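Local structure of polysaccharide deacetylase (Bacillus anthracis, 2J13) at residues A[38-41]-A[42-46]; A[76-79]-A[80-83]; A[125-128]-A[129-133]; A[137-140]-A[141-145]; A[212-215]-A[216-219]. The protein is a zinc-containing family 4 carbohydrate esterase that probably removes acetyl groups from the peptidoglycan of the bacterial cell wall. All coordinates share one frame; numbering follows the deposited sequence.

Overall arrangement
All five contacts are local, each along a helix, at its C-terminal end or, in interaction 5, where a loop leads into one. Interactions 3 and 4 follow each other along helix 125-143, their centres 17 Å apart. Interactions 2 and 5 belong to neighbouring helices, 70-80 and 217-230, and touch where Val76 CG2 lies 3.5 Å from Ala218 O. Interaction 1 sits across the centre of the chain from both, at 31 and 33 Å, centre to centre. A bound zinc ion lies about 6 Å from the side chain of Ile213 in interaction 5; Glu131's is about 11 Å, Glu138's about 12 Å and Val82's about 13 Å from a zinc ion, not necessarily the same one.

Interaction 1 (A[38-41]-A[42-46]); sequences TDLL and QKNGG
Gln42 N donates to Thr38 O at 2.9 Å, continuing the alpha-helical pattern into the last turn of helix 35-43, whose C-terminal end this stretch forms. Lys43 adds the next rung, but its side chain also turns back. Bends at chi3 (-134°) and chi4 (68°) lay the chain across Asp39 at about a right angle, so that NZ makes a weak 2.9 Å bond to Asp39 O, an oxygen already taken by Lys43 N. The salt bridge from NZ to Asp39 OD2 is long, 3.7 Å. Asn44 answers a carbonyl near the helix end: ND2 donates to Leu40 O at 2.7 Å, lying in the carbonyl plane on a lone pair. The same residue packs against Leu163 and Ala164 of helix 160-168, which also takes the side chain of Leu40. Gly45, at a positive phi of 70°, turns the chain round toward strand 46-47. Gly46 returns to Leu41, whose side chain meets Trp20, Tyr48 and Phe175. Leu41 O accepts twice, from opposite faces of its plane: Asn44 N at 3.2 Å, well above the plane, and Gly46 N at 2.9 Å.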
loop_
_atom_site.group_PDB
_atom_site.type_symbol
_atom_site.label_atom_id
_atom_site.label_comp_id
_atom_site.label_asym_id
_atom_site.label_seq_id
_atom_site.Cartn_x
_atom_site.Cartn_y
_atom_site.Cartn_z
ATOM N N THR A 38 6.646 7.555 -14.745
ATOM C CA THR A 38 7.831 7.894 -13.956
ATOM C C THR A 38 7.882 9.364 -13.554
ATOM O O THR A 38 8.020 9.670 -12.366
ATOM C CB THR A 38 9.137 7.530 -14.722
ATOM O OG1 THR A 38 9.065 6.158 -15.124
ATOM C CG2 THR A 38 10.372 7.740 -13.850
ATOM N N ASP A 39 7.764 10.284 -14.513
ATOM C CA ASP A 39 7.851 11.694 -14.137
ATOM C C ASP A 39 6.575 12.200 -13.439
ATOM O O ASP A 39 6.672 13.085 -12.597
ATOM C CB ASP A 39 8.252 12.617 -15.284
ATOM C CG ASP A 39 9.075 13.828 -14.798
ATOM O OD1 ASP A 39 9.419 13.900 -13.584
ATOM O OD2 ASP A 39 9.377 14.722 -15.626
ATOM N N LEU A 40 5.403 11.665 -13.777
ATOM C CA LEU A 40 4.182 12.040 -13.012
ATOM C C LEU A 40 4.388 11.710 -11.536
ATOM O O LEU A 40 4.082 12.531 -10.654
ATOM C CB LEU A 40 2.915 11.355 -13.539
ATOM C CG LEU A 40 2.159 11.964 -14.726
ATOM C CD1 LEU A 40 1.129 11.021 -15.301
ATOM C CD2 LEU A 40 1.487 13.299 -14.330
ATOM N N LEU A 41 4.919 10.516 -11.251
ATOM C CA LEU A 41 5.146 10.113 -9.855
ATOM C C LEU A 41 6.246 10.932 -9.193
ATOM O O LEU A 41 6.110 11.411 -8.075
ATOM C CB LEU A 41 5.490 8.610 -9.772
ATOM C CG LEU A 41 4.353 7.601 -9.741
ATOM C CD1 LEU A 41 3.468 7.651 -10.964
ATOM C CD2 LEU A 41 4.940 6.181 -9.559
ATOM N N GLN A 42 7.363 11.075 -9.889
ATOM C CA GLN A 42 8.487 11.844 -9.396
ATOM C C GLN A 42 8.113 13.271 -8.929
ATOM O O GLN A 42 8.497 13.689 -7.837
ATOM C CB GLN A 42 9.550 11.895 -10.505
ATOM C CG GLN A 42 10.806 12.662 -10.174
ATOM C CD GLN A 42 11.714 12.828 -11.398
ATOM O OE1 GLN A 42 11.515 12.181 -12.441
ATOM N NE2 GLN A 42 12.711 13.708 -11.275
ATOM N N LYS A 43 7.353 13.999 -9.743
ATOM C CA LYS A 43 6.998 15.393 -9.430
ATOM C C LYS A 43 5.842 15.525 -8.424
ATOM O O LYS A 43 5.595 16.616 -7.890
ATOM C CB LYS A 43 6.590 16.161 -10.689
ATOM C CG LYS A 43 7.494 16.022 -11.921
ATOM C CD LYS A 43 6.928 16.900 -13.050
ATOM C CE LYS A 43 6.859 16.205 -14.406
ATOM N NZ LYS A 43 5.860 15.096 -14.500
ATOM N N ASN A 44 5.128 14.429 -8.172
ATOM C CA ASN A 44 3.908 14.483 -7.360
ATOM C C ASN A 44 3.886 13.464 -6.226
ATOM O O ASN A 44 2.841 12.887 -5.959
ATOM C CB ASN A 44 2.699 14.282 -8.260
ATOM C CG ASN A 44 2.586 15.338 -9.343
ATOM O OD1 ASN A 44 2.186 16.471 -9.071
ATOM N ND2 ASN A 44 2.894 14.964 -10.582
ATOM N N GLY A 45 5.039 13.252 -5.592
ATOM C CA GLY A 45 5.129 12.573 -4.315
ATOM C C GLY A 45 4.817 11.094 -4.406
ATOM O O GLY A 45 4.275 10.504 -3.455
ATOM N N GLY A 46 5.120 10.486 -5.549
ATOM C CA GLY A 46 4.757 9.070 -5.767
ATOM C C GLY A 46 5.999 8.216 -5.902
ATOM O O GLY A 46 7.107 8.705 -6.225
#

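Interaction 2 (A[76-79]-A[80-83]); sequences VLKE and KKVP
Leu77 and Val82 supply the apolar part of the contact, with Leu77 CD2 3.7 Å from Val82 CG1. Val82 CG1 stands anti to its own backbone nitrogen (chi1 166°), which brings this methyl rather than CG2 against the leucine. Both side chains also reach Leu59 of strand 56-63, placing the pair between helix 70-80 and the sheet. A looser apolar touch joins Val76 CG1 to the aliphatic CG of Lys80 at 4.1 Å. Val76 also packs on Leu221 and Ala222 of helix 217-230.

Backbone bonds end the helix. Lys80 N donates to Val76 O at 2.9 Å, an ordinary helical rung. Beyond it comes a Schellman motif: Val82 N reaches Leu77 O at 3.0 Å, in the carbonyl plane, while the inner bond from Lys81 N to Lys78 O is weak at 3.4 Å. Lys81 is the C-prime residue, and its positive phi of 52° reverses the chain so that Val82 can return to Leu77.

Charged groups form the third class. The Lys81 chain bends at chi2 (-64°) and runs beside that of Lys78, pointing the same way, and its NZ donates to Lys78 O at 3.0 Å. Lys78 O thus takes a backbone and a side-chain donor from one residue. The two ammonium groups stay apart, Lys78 NZ lying 6.9 Å from Lys81 NZ, and Lys78 NZ is paired with Glu106. Lys80 NZ leads away to a salt bridge with Asp226, while Lys80 O accepts from Arg229.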
loop_
_atom_site.group_PDB
_atom_site.type_symbol
_atom_site.label_atom_id
_atom_site.label_comp_id
_atom_site.label_asym_id
_atom_site.label_seq_id
_atom_site.Cartn_x
_atom_site.Cartn_y
_atom_site.Cartn_z
ATOM N N VAL A 76 1.978 -15.588 9.741
ATOM C CA VAL A 76 3.207 -15.793 8.988
ATOM C C VAL A 76 4.173 -14.613 9.184
ATOM O O VAL A 76 5.341 -14.788 9.469
ATOM C CB VAL A 76 2.954 -16.036 7.495
ATOM C CG1 VAL A 76 4.253 -16.021 6.733
ATOM C CG2 VAL A 76 2.189 -17.342 7.256
ATOM N N LEU A 77 3.695 -13.381 9.028
ATOM C CA LEU A 77 4.574 -12.220 9.152
ATOM C C LEU A 77 5.213 -12.109 10.542
ATOM O O LEU A 77 6.371 -11.698 10.676
ATOM C CB LEU A 77 3.774 -10.933 8.828
ATOM C CG LEU A 77 3.273 -10.847 7.384
ATOM C CD1 LEU A 77 2.344 -9.578 7.243
ATOM C CD2 LEU A 77 4.433 -10.803 6.422
ATOM N N LYS A 78 4.453 -12.500 11.560
ATOM C CA LYS A 78 4.920 -12.490 12.930
ATOM C C LYS A 78 6.009 -13.561 13.139
ATOM O O LYS A 78 7.016 -13.275 13.742
ATOM C CB LYS A 78 3.733 -12.744 13.854
ATOM C CG LYS A 78 4.020 -12.706 15.360
ATOM C CD LYS A 78 2.761 -13.124 16.090
ATOM C CE LYS A 78 2.353 -12.166 17.185
ATOM N NZ LYS A 78 0.852 -12.177 17.424
ATOM N N GLU A 79 5.775 -14.751 12.592
ATOM C CA GLU A 79 6.714 -15.873 12.690
ATOM C C GLU A 79 8.033 -15.545 12.022
ATOM O O GLU A 79 9.114 -15.857 12.554
ATOM C CB GLU A 79 6.123 -17.115 12.028
ATOM C CG GLU A 79 5.029 -17.793 12.841
ATOM C CD GLU A 79 4.662 -19.181 12.331
ATOM O OE1 GLU A 79 5.402 -19.750 11.486
ATOM O OE2 GLU A 79 3.616 -19.709 12.783
ATOM N N LYS A 80 7.942 -14.933 10.848
ATOM C CA LYS A 80 9.081 -14.641 10.027
ATOM C C LYS A 80 9.713 -13.292 10.314
ATOM O O LYS A 80 10.728 -12.961 9.713
ATOM C CB LYS A 80 8.681 -14.693 8.545
ATOM C CG LYS A 80 8.101 -16.009 8.091
ATOM C CD LYS A 80 9.103 -17.118 8.137
ATOM C CE LYS A 80 8.504 -18.375 7.573
ATOM N NZ LYS A 80 9.531 -19.447 7.535
ATOM N N LYS A 81 9.087 -12.498 11.177
ATOM C CA LYS A 81 9.509 -11.129 11.461
ATOM C C LYS A 81 9.689 -10.288 10.204
ATOM O O LYS A 81 10.742 -9.723 9.928
ATOM C CB LYS A 81 10.755 -11.127 12.349
ATOM C CG LYS A 81 10.480 -11.791 13.675
ATOM C CD LYS A 81 9.435 -11.009 14.465
ATOM C CE LYS A 81 8.982 -11.711 15.733
ATOM N NZ LYS A 81 7.558 -11.332 16.026
ATOM N N VAL A 82 8.618 -10.220 9.430
ATOM C CA VAL A 82 8.609 -9.467 8.186
ATOM C C VAL A 82 7.571 -8.352 8.339
ATOM O O VAL A 82 6.414 -8.655 8.671
ATOM C CB VAL A 82 8.199 -10.406 6.999
ATOM C CG1 VAL A 82 7.846 -9.611 5.770
ATOM C CG2 VAL A 82 9.341 -11.380 6.697
ATOM N N PRO A 83 7.983 -7.093 8.121
ATOM C CA PRO A 83 7.065 -5.962 8.158
ATOM C C PRO A 83 6.294 -5.803 6.851
ATOM O O PRO A 83 6.805 -6.111 5.790
ATOM C CB PRO A 83 8.009 -4.776 8.344
ATOM C CG PRO A 83 9.235 -5.148 7.640
ATOM C CD PRO A 83 9.357 -6.654 7.831
#

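Interaction 3 (A[125-128]-A[129-133]); sequences DEKL and REELT
Arg129 reaches back one turn over Asp125 near the start of helix 125-143, an i to i+4 pair, with Arg129 N bonded to Asp125 O at 2.9 Å. Its CB lies 3.6 Å from Asp125 O, and CG rests closer still, at 3.4 Å from the same oxygen. From CG to NE the chain is extended, which carries the guanidinium beside the carbonyl to the aspartate side chain. There NH1 lies 3.6 Å from Asp125 O, obliquely to the guanidinium, and 3.8 Å from Asp125 CB. NH2 completes the reach through water 1, donating to it at 2.8 Å in the plane of the guanidinium, while the water donates to Asp125 OD2 at 2.6 Å. No N-H points at the carboxylate directly: OD2 lies well out of the guanidinium plane, so the water makes the link, and charge attraction probably adds to it. Arg161 of helix 160-168 holds that OD2 by a salt bridge. Two residues further along from each partner, Lys127 and Glu131 form a direct salt bridge. Glu131 bends at chi2 (-78°), and its OE2, which also bonds Ser116 OG, is met by Lys127 NZ at 2.6 Å on the anti side, 16° out of the carboxylate plane.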
loop_
_atom_site.group_PDB
_atom_site.type_symbol
_atom_site.label_atom_id
_atom_site.label_comp_id
_atom_site.label_asym_id
_atom_site.label_seq_id
_atom_site.Cartn_x
_atom_site.Cartn_y
_atom_site.Cartn_z
ATOM N N ASP A 125 -13.123 17.347 -5.736
ATOM C CA ASP A 125 -12.005 17.590 -4.807
ATOM C C ASP A 125 -12.424 17.448 -3.329
ATOM O O ASP A 125 -11.689 16.880 -2.508
ATOM C CB ASP A 125 -11.378 18.962 -4.997
ATOM C CG ASP A 125 -10.646 19.113 -6.314
ATOM O OD1 ASP A 125 -10.562 18.117 -7.075
ATOM O OD2 ASP A 125 -10.119 20.240 -6.553
ATOM N N GLU A 126 -13.565 18.044 -3.002
ATOM C CA GLU A 126 -14.160 17.934 -1.666
ATOM C C GLU A 126 -14.337 16.448 -1.268
ATOM O O GLU A 126 -14.008 16.039 -0.140
ATOM C CB GLU A 126 -15.489 18.719 -1.651
ATOM C CG GLU A 126 -16.481 18.514 -2.869
ATOM C CD GLU A 126 -16.175 19.294 -4.236
ATOM O OE1 GLU A 126 -15.091 19.826 -4.484
ATOM O OE2 GLU A 126 -17.082 19.352 -5.093
ATOM N N LYS A 127 -14.842 15.650 -2.198
ATOM C CA LYS A 127 -15.087 14.232 -1.974
ATOM C C LYS A 127 -13.770 13.495 -1.824
ATOM O O LYS A 127 -13.630 12.633 -0.933
ATOM C CB LYS A 127 -15.905 13.640 -3.132
ATOM C CG LYS A 127 -16.275 12.191 -2.995
ATOM C CD LYS A 127 -16.902 11.862 -1.633
ATOM C CE LYS A 127 -17.285 10.392 -1.537
ATOM N NZ LYS A 127 -17.366 9.896 -0.108
ATOM N N LEU A 128 -12.788 13.791 -2.662
ATOM C CA LEU A 128 -11.491 13.130 -2.512
ATOM C C LEU A 128 -10.871 13.434 -1.148
ATOM O O LEU A 128 -10.307 12.537 -0.482
ATOM C CB LEU A 128 -10.515 13.518 -3.630
ATOM C CG LEU A 128 -9.166 12.809 -3.525
ATOM C CD1 LEU A 128 -9.357 11.277 -3.569
ATOM C CD2 LEU A 128 -8.176 13.276 -4.587
ATOM N N ARG A 129 -10.981 14.682 -0.696
ATOM C CA ARG A 129 -10.404 15.059 0.595
ATOM C C ARG A 129 -11.120 14.295 1.689
ATOM O O ARG A 129 -10.461 13.789 2.608
ATOM C CB ARG A 129 -10.515 16.587 0.831
ATOM C CG ARG A 129 -9.500 17.354 0.011
ATOM C CD ARG A 129 -9.253 18.770 0.466
ATOM N NE ARG A 129 -8.671 19.536 -0.643
ATOM C CZ ARG A 129 -9.385 20.208 -1.546
ATOM N NH1 ARG A 129 -10.711 20.220 -1.492
ATOM N NH2 ARG A 129 -8.758 20.855 -2.519
ATOM N N GLU A 130 -12.429 14.139 1.579
ATOM C CA GLU A 130 -13.200 13.383 2.625
ATOM C C GLU A 130 -12.838 11.908 2.588
ATOM O O GLU A 130 -12.667 11.274 3.634
ATOM C CB GLU A 130 -14.695 13.541 2.416
ATOM C CG GLU A 130 -15.107 14.963 2.669
ATOM C CD GLU A 130 -16.512 15.341 2.228
ATOM O OE1 GLU A 130 -17.176 14.578 1.489
ATOM O OE2 GLU A 130 -16.954 16.439 2.655
ATOM N N GLU A 131 -12.687 11.370 1.377
ATOM C CA GLU A 131 -12.340 9.954 1.203
ATOM C C GLU A 131 -11.008 9.608 1.863
ATOM O O GLU A 131 -10.892 8.497 2.425
ATOM C CB GLU A 131 -12.287 9.598 -0.296
ATOM C CG GLU A 131 -13.674 9.465 -0.946
ATOM C CD GLU A 131 -14.337 8.159 -0.623
ATOM O OE1 GLU A 131 -13.616 7.151 -0.445
ATOM O OE2 GLU A 131 -15.572 8.110 -0.537
ATOM N N LEU A 132 -10.023 10.517 1.804
ATOM C CA LEU A 132 -8.706 10.295 2.447
ATOM C C LEU A 132 -8.745 10.633 3.934
ATOM O O LEU A 132 -8.311 9.845 4.763
ATOM C CB LEU A 132 -7.618 11.113 1.772
ATOM C CG LEU A 132 -7.351 10.688 0.325
ATOM C CD1 LEU A 132 -6.350 11.663 -0.247
ATOM C CD2 LEU A 132 -6.878 9.245 0.231
ATOM N N THR A 133 -9.287 11.799 4.273
ATOM C CA THR A 133 -9.254 12.268 5.658
ATOM C C THR A 133 -10.046 11.357 6.573
ATOM O O THR A 133 -9.605 11.105 7.717
ATOM C CB THR A 133 -9.780 13.710 5.768
ATOM O OG1 THR A 133 -8.977 14.569 4.927
ATOM C CG2 THR A 133 -9.689 14.183 7.227
HETATM O O HOH W 1 -10.071 22.127 -4.696
#

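Interaction 4 (A[137-140]-A[141-145]); sequences EEIK and KVTGQ
Thr143 OG1 donates to Ile139 O at 2.7 Å, while Thr143 N reaches the same oxygen at 2.9 Å from the opposite face of the carbonyl plane. One residue therefore grips this carbonyl twice, and the hydroxyl does so because chi1 of 72° sets OG1 between the backbone nitrogen and the carbonyl carbon. On the neighbouring rung, Glu138 bends at chi2 and brings OE2 to 3.6 Å from Val142 CG2.

The next layer fixes the hydroxyl itself. Gln145 N donates to Thr143 OG1 at 3.1 Å with a nearly straight N-H angle of 171°. This closes an ST turn at the C-terminal end of helix 125-143, with OG1 acting as donor to the helix and acceptor from the loop. Between them Gly144, at a positive phi of 75°, leaves the helix. Its N bonds Lys140 O at 3.0 Å from above the carbonyl plane, and its CA makes a C-H contact with that oxygen at 3.2 Å.

Further out, Gln145 runs alongside Ile139, its CB and NE2 both coming to CG2 from the same side, NE2 at 4.1 Å. That amide is positioned by the backbone oxygens of Glu147 and Ile110. Ile139 and Thr143 both pack on Ile110 of strand 109-112, Ile139 also touches Ile93 of helix 90-95, and Val142 and Thr143 meet Leu100 of helix 97-105.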
loop_
_atom_site.group_PDB
_atom_site.type_symbol
_atom_site.label_atom_id
_atom_site.label_comp_id
_atom_site.label_asym_id
_atom_site.label_seq_id
_atom_site.Cartn_x
_atom_site.Cartn_y
_atom_site.Cartn_z
ATOM N N GLU A 137 -8.232 9.684 9.865
ATOM C CA GLU A 137 -8.755 9.937 11.222
ATOM C C GLU A 137 -9.225 8.637 11.879
ATOM O O GLU A 137 -8.999 8.420 13.095
ATOM C CB GLU A 137 -9.884 10.959 11.146
ATOM C CG GLU A 137 -9.407 12.331 10.686
ATOM C CD GLU A 137 -10.499 13.391 10.646
ATOM O OE1 GLU A 137 -11.696 13.070 10.779
ATOM O OE2 GLU A 137 -10.120 14.566 10.442
ATOM N N GLU A 138 -9.884 7.759 11.132
ATOM C CA GLU A 138 -10.340 6.477 11.677
ATOM C C GLU A 138 -9.162 5.574 12.067
ATOM O O GLU A 138 -9.182 4.956 13.155
ATOM C CB GLU A 138 -11.266 5.779 10.700
ATOM C CG GLU A 138 -12.167 4.748 11.256
ATOM C CD GLU A 138 -13.344 5.336 12.089
ATOM O OE1 GLU A 138 -13.848 6.462 11.799
ATOM O OE2 GLU A 138 -13.775 4.654 13.034
ATOM N N ILE A 139 -8.137 5.482 11.227
ATOM C CA ILE A 139 -6.944 4.708 11.590
ATOM C C ILE A 139 -6.337 5.203 12.919
ATOM O O ILE A 139 -6.095 4.414 13.854
ATOM C CB ILE A 139 -5.857 4.758 10.480
ATOM C CG1 ILE A 139 -6.300 3.969 9.254
ATOM C CG2 ILE A 139 -4.516 4.242 11.038
ATOM C CD1 ILE A 139 -5.440 4.325 7.986
ATOM N N LYS A 140 -6.137 6.511 13.015
ATOM C CA LYS A 140 -5.569 7.145 14.219
ATOM C C LYS A 140 -6.427 6.941 15.454
ATOM O O LYS A 140 -5.893 6.550 16.523
ATOM C CB LYS A 140 -5.355 8.622 13.972
ATOM C CG LYS A 140 -4.182 8.925 13.049
ATOM C CD LYS A 140 -4.147 10.390 12.695
ATOM C CE LYS A 140 -2.963 10.704 11.829
ATOM N NZ LYS A 140 -2.818 12.148 11.627
ATOM N N LYS A 141 -7.735 7.115 15.321
ATOM C CA LYS A 141 -8.647 6.974 16.510
ATOM C C LYS A 141 -8.781 5.509 16.936
ATOM O O LYS A 141 -8.760 5.210 18.137
ATOM C CB LYS A 141 -10.030 7.485 16.187
ATOM C CG LYS A 141 -10.132 8.972 15.997
ATOM C CD LYS A 141 -9.865 9.756 17.280
ATOM C CE LYS A 141 -10.273 11.225 17.183
ATOM N NZ LYS A 141 -9.742 12.049 18.328
ATOM N N VAL A 142 -8.917 4.595 15.965
ATOM C CA VAL A 142 -9.154 3.181 16.254
ATOM C C VAL A 142 -7.890 2.498 16.763
ATOM O O VAL A 142 -7.933 1.709 17.752
ATOM C CB VAL A 142 -9.762 2.434 15.062
ATOM C CG1 VAL A 142 -9.743 0.946 15.286
ATOM C CG2 VAL A 142 -11.178 2.917 14.774
ATOM N N THR A 143 -6.749 2.775 16.147
ATOM C CA THR A 143 -5.550 1.981 16.458
ATOM C C THR A 143 -4.475 2.690 17.245
ATOM O O THR A 143 -3.611 2.041 17.841
ATOM C CB THR A 143 -4.855 1.493 15.164
ATOM O OG1 THR A 143 -4.221 2.601 14.531
ATOM C CG2 THR A 143 -5.817 0.846 14.259
ATOM N N GLY A 144 -4.515 4.018 17.258
ATOM C CA GLY A 144 -3.461 4.824 17.806
ATOM C C GLY A 144 -2.191 4.986 17.030
ATOM O O GLY A 144 -1.272 5.616 17.507
ATOM N N GLN A 145 -2.157 4.504 15.778
ATOM C CA GLN A 145 -1.048 4.823 14.904
ATOM C C GLN A 145 -0.913 6.339 14.817
ATOM O O GLN A 145 -1.905 7.067 14.576
ATOM C CB GLN A 145 -1.297 4.225 13.509
ATOM C CG GLN A 145 -0.146 4.419 12.560
ATOM C CD GLN A 145 -0.355 3.635 11.281
ATOM O OE1 GLN A 145 -0.301 2.402 11.293
ATOM N NE2 GLN A 145 -0.558 4.339 10.168
#

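Interaction 5 (A[212-215]-A[216-219]); sequences AISK and DNAE
The amide of Asn217 faces back into the loop, and Ser214 lies over one of its faces: both Ser214 N and Ser214 OG stand to the same side of the amide plane, OG 3.6 Å from Asn217 CG. Ile213 N is also on that side but much nearer the plane, tilted 27° from it, and donates to Asn217 OD1 at 2.7 Å. A second, weak bond comes to OD1 from Ser214 N at 3.3 Å. One side-chain oxygen thus ties together two successive backbone N-H groups. The side chain reaches them because CG stands anti to the carbonyl carbon of Asn217 (chi1 -76°). Ser214 OG approaches ND2 as well, but at an angle too poor for a hydrogen bond.

The backbone returns the link in the other direction. Asn217 N donates to Ser214 O at 3.2 Å, from 60° above the plane of that carbonyl. Two waters extend this pattern into the first turn of helix 217-230. Water 2 donates to Ser214 O at 2.6 Å and accepts from Ala218 N at 3.0 Å. Water 3 donates to Lys215 O at 2.6 Å and takes a weak bond from Glu219 N. Early N-H groups of the helix are therefore coupled to the preceding loop through solvent.

Outside, Ala212 packs on Thr70 and Ile73 of helix 70-80, and Ile213 on Asn67 and Leu181. The geometry is that of a type I beta turn from Ser214 to Asn217, leading from strand 207-210 into its following helix within the NodB-homology fold.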
loop_
_atom_site.group_PDB
_atom_site.type_symbol
_atom_site.label_atom_id
_atom_site.label_comp_id
_atom_site.label_asym_id
_atom_site.label_seq_id
_atom_site.Cartn_x
_atom_site.Cartn_y
_atom_site.Cartn_z
ATOM N N ALA A 212 -4.418 -12.155 0.213
ATOM C CA ALA A 212 -4.864 -13.017 1.297
ATOM C C ALA A 212 -6.236 -13.572 0.910
ATOM O O ALA A 212 -7.218 -13.386 1.636
ATOM C CB ALA A 212 -4.946 -12.235 2.604
ATOM N N ILE A 213 -6.295 -14.227 -0.241
ATOM C CA ILE A 213 -7.581 -14.553 -0.865
ATOM C C ILE A 213 -7.977 -15.998 -0.617
ATOM O O ILE A 213 -9.168 -16.304 -0.489
ATOM C CB ILE A 213 -7.557 -14.244 -2.374
ATOM C CG1 ILE A 213 -7.693 -12.734 -2.583
ATOM C CG2 ILE A 213 -8.682 -15.028 -3.118
ATOM C CD1 ILE A 213 -7.166 -12.226 -3.916
ATOM N N SER A 214 -7.006 -16.895 -0.533
ATOM C CA SER A 214 -7.332 -18.302 -0.342
ATOM C C SER A 214 -6.545 -18.953 0.761
ATOM O O SER A 214 -5.596 -18.384 1.280
ATOM C CB SER A 214 -7.112 -19.072 -1.635
ATOM O OG SER A 214 -5.746 -19.094 -1.983
ATOM N N LYS A 215 -6.958 -20.175 1.090
ATOM C CA LYS A 215 -6.355 -20.958 2.163
ATOM C C LYS A 215 -4.867 -21.214 1.944
ATOM O O LYS A 215 -4.136 -21.317 2.914
ATOM C CB LYS A 215 -7.142 -22.280 2.380
ATOM C CG LYS A 215 -6.316 -23.569 2.516
ATOM C CD LYS A 215 -5.787 -23.803 3.947
ATOM C CE LYS A 215 -4.923 -25.072 4.039
ATOM N NZ LYS A 215 -4.835 -25.588 5.449
ATOM N N ASP A 216 -4.423 -21.279 0.685
ATOM C CA ASP A 216 -3.013 -21.572 0.350
ATOM C C ASP A 216 -2.091 -20.345 0.298
ATOM O O ASP A 216 -0.878 -20.485 0.176
ATOM C CB ASP A 216 -2.920 -22.249 -1.016
ATOM C CG ASP A 216 -3.326 -23.719 -0.991
ATOM O OD1 ASP A 216 -3.398 -24.333 0.102
ATOM O OD2 ASP A 216 -3.556 -24.273 -2.090
ATOM N N ASN A 217 -2.654 -19.143 0.327
ATOM C CA ASN A 217 -1.840 -17.930 0.218
ATOM C C ASN A 217 -0.863 -17.753 1.357
ATOM O O ASN A 217 0.224 -17.239 1.151
ATOM C CB ASN A 217 -2.736 -16.675 0.169
ATOM C CG ASN A 217 -3.398 -16.466 -1.183
ATOM O OD1 ASN A 217 -4.158 -15.523 -1.348
ATOM N ND2 ASN A 217 -3.111 -17.341 -2.162
ATOM N N ALA A 218 -1.272 -18.132 2.555
ATOM C CA ALA A 218 -0.412 -18.009 3.736
ATOM C C ALA A 218 0.844 -18.879 3.578
ATOM O O ALA A 218 1.957 -18.443 3.918
ATOM C CB ALA A 218 -1.192 -18.369 5.002
ATOM N N GLU A 219 0.657 -20.074 3.003
ATOM C CA GLU A 219 1.745 -21.023 2.754
ATOM C C GLU A 219 2.683 -20.469 1.688
ATOM O O GLU A 219 3.915 -20.550 1.806
ATOM C CB GLU A 219 1.158 -22.370 2.289
ATOM C CG GLU A 219 1.827 -23.620 2.862
ATOM C CD GLU A 219 0.957 -24.877 2.709
ATOM O OE1 GLU A 219 0.013 -24.880 1.878
ATOM O OE2 GLU A 219 1.214 -25.868 3.430
HETATM O O HOH W 2 -4.136 -18.251 3.401
HETATM O O HOH W 3 -1.743 -21.797 3.794
#